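Local coordinates for uncharacterized protein AF_1796 (Archaeoglobus fulgidus, PDB 1VIM) that is of unknown function but belongs to the SIS family (PHI subfamily) and may bind a carbohydrate derivative and act as an isomerase, at residues A[119-124]-A[128-133]. Numbering follows the deposited sequence.
Sequences LVAVTG and SSLAKM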
loop_
_atom_site.group_PDB
_atom_site.type_symbol
_atom_site.label_atom_id
_atom_site.label_comp_id
_atom_site.label_asym_id
_atom_site.label_seq_id
_atom_site.Cartn_x
_atom_site.Cartn_y
_atom_site.Cartn_z
ATOM N N LEU A 119 -13.645 -0.638 -20.604
ATOM C CA LEU A 119 -13.232 -1.675 -19.670
ATOM C C LEU A 119 -12.661 -2.863 -20.423
ATOM O O LEU A 119 -13.280 -3.365 -21.374
ATOM C CB LEU A 119 -14.434 -2.120 -18.821
ATOM C CG LEU A 119 -14.262 -3.323 -17.886
ATOM C CD1 LEU A 119 -13.248 -3.032 -16.752
ATOM C CD2 LEU A 119 -15.620 -3.756 -17.277
ATOM N N VAL A 120 -11.462 -3.270 -20.024
ATOM C CA VAL A 120 -10.872 -4.525 -20.433
ATOM C C VAL A 120 -10.935 -5.455 -19.249
ATOM O O VAL A 120 -10.430 -5.120 -18.169
ATOM C CB VAL A 120 -9.404 -4.376 -20.870
ATOM C CG1 VAL A 120 -8.806 -5.725 -21.219
ATOM C CG2 VAL A 120 -9.266 -3.379 -22.011
ATOM N N ALA A 121 -11.527 -6.634 -19.447
ATOM C CA ALA A 121 -11.576 -7.645 -18.394
ATOM C C ALA A 121 -10.540 -8.703 -18.687
ATOM O O ALA A 121 -10.586 -9.324 -19.734
ATOM C CB ALA A 121 -12.983 -8.260 -18.291
ATOM N N VAL A 122 -9.607 -8.907 -17.757
ATOM C CA VAL A 122 -8.645 -10.007 -17.826
ATOM C C VAL A 122 -9.157 -11.051 -16.845
ATOM O O VAL A 122 -9.078 -10.861 -15.626
ATOM C CB VAL A 122 -7.213 -9.568 -17.469
ATOM C CG1 VAL A 122 -6.268 -10.756 -17.545
ATOM C CG2 VAL A 122 -6.753 -8.430 -18.375
ATOM N N THR A 123 -9.690 -12.133 -17.393
ATOM C CA THR A 123 -10.494 -13.067 -16.608
ATOM C C THR A 123 -10.460 -14.456 -17.212
ATOM O O THR A 123 -10.185 -14.601 -18.406
ATOM C CB THR A 123 -11.967 -12.530 -16.492
ATOM O OG1 THR A 123 -12.779 -13.420 -15.701
ATOM C CG2 THR A 123 -12.683 -12.450 -17.861
ATOM N N GLY A 124 -10.772 -15.470 -16.398
ATOM C CA GLY A 124 -10.871 -16.823 -16.899
ATOM C C GLY A 124 -12.274 -17.171 -17.365
ATOM O O GLY A 124 -12.474 -18.250 -17.931
ATOM N N SER A 128 -18.736 -14.090 -17.218
ATOM C CA SER A 128 -18.801 -13.543 -15.868
ATOM C C SER A 128 -19.411 -12.153 -15.800
ATOM O O SER A 128 -19.522 -11.474 -16.813
ATOM C CB SER A 128 -17.412 -13.509 -15.257
ATOM O OG SER A 128 -16.548 -12.661 -16.023
ATOM N N SER A 129 -19.769 -11.709 -14.593
ATOM C CA SER A 129 -20.246 -10.346 -14.399
ATOM C C SER A 129 -19.260 -9.307 -14.987
ATOM O O SER A 129 -19.673 -8.340 -15.630
ATOM C CB SER A 129 -20.468 -10.067 -12.908
ATOM O OG SER A 129 -21.480 -10.925 -12.362
ATOM N N LEU A 130 -17.962 -9.472 -14.730
ATOM C CA LEU A 130 -17.002 -8.504 -15.217
ATOM C C LEU A 130 -16.935 -8.520 -16.736
ATOM O O LEU A 130 -16.920 -7.452 -17.369
ATOM C CB LEU A 130 -15.646 -8.820 -14.591
ATOM C CG LEU A 130 -14.576 -7.777 -14.889
ATOM C CD1 LEU A 130 -14.970 -6.459 -14.214
ATOM C CD2 LEU A 130 -13.217 -8.233 -14.451
ATOM N N ALA A 131 -16.897 -9.717 -17.322
ATOM C CA ALA A 131 -16.804 -9.857 -18.778
ATOM C C ALA A 131 -18.007 -9.255 -19.483
ATOM O O ALA A 131 -17.853 -8.598 -20.514
ATOM C CB ALA A 131 -16.620 -11.303 -19.160
ATOM N N LYS A 132 -19.203 -9.447 -18.918
ATOM C CA LYS A 132 -20.409 -8.909 -19.555
ATOM C C LYS A 132 -20.417 -7.401 -19.665
ATOM O O LYS A 132 -21.057 -6.857 -20.562
ATOM C CB LYS A 132 -21.687 -9.414 -18.866
ATOM C CG LYS A 132 -21.906 -10.907 -19.039
ATOM C CD LYS A 132 -23.228 -11.356 -18.440
ATOM C CE LYS A 132 -23.183 -11.384 -16.937
ATOM N NZ LYS A 132 -24.500 -11.823 -16.375
ATOM N N MET A 133 -19.706 -6.713 -18.771
ATOM C CA MET A 133 -19.587 -5.262 -18.800
ATOM C C MET A 133 -18.477 -4.751 -19.717
ATOM O O MET A 133 -18.413 -3.554 -19.994
ATOM C CB MET A 133 -19.271 -4.741 -17.385
ATOM C CG MET A 133 -20.478 -4.676 -16.470
ATOM S SD MET A 133 -20.077 -3.858 -14.911
ATOM C CE MET A 133 -19.088 -5.067 -14.185
#
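Leu119, Ala121 and Thr123 turn their side chains from strand 119-123 onto the short helix 129-133, the strand-to-helix half of a beta-alpha-beta crossover in the SIS domain. The crossover is completed by strand 136-139, which pairs in parallel with this strand in the central sheet, and the helix runs back at 148° to strand 119-123.

Apolar packing carries most of the contact. The methyl of Ala121 meets the fork of Leu130, with CB 3.8 Å from Leu130 CG and equally close to its CD2. The other branch, Leu130 CD1, lies 4.1 Å from CD2 of Leu119. With its CG anti to the backbone N, Leu130 has its branches facing Ala121 and Leu119. Leu119 CD2 also abuts the start of the Met133 side chain, 3.8 Å from CB, where the two side chains cross obliquely. Ser109 of helix 103-115 touches both leucines. At the far end, Thr123 CG2 makes a looser contact with Ala131 CB at 4.3 Å.

Thr123 and Ser128 are buried, and their hydroxyls look mainly to partners nearby. Thr123 OG1 and Ser128 OG sit 3.9 Å apart, too far for a bond; the first is held by Ser97 O, Gly98 O and Lys125 N, the second by Lys125 O. Ser128 is also the N-cap of the helix, its hydroxyl oxygen swung between backbone N and carbonyl carbon (chi1 62°) to receive an amide of the first turn. Replacing Ser128 with an alanine would probably leave that buried amide of Ala131 without its cap and Lys125 O without its hydroxyl partner. The capping bond, Ala131 N to Ser128 OG, is 3.2 Å long and fairly straight, at 160°.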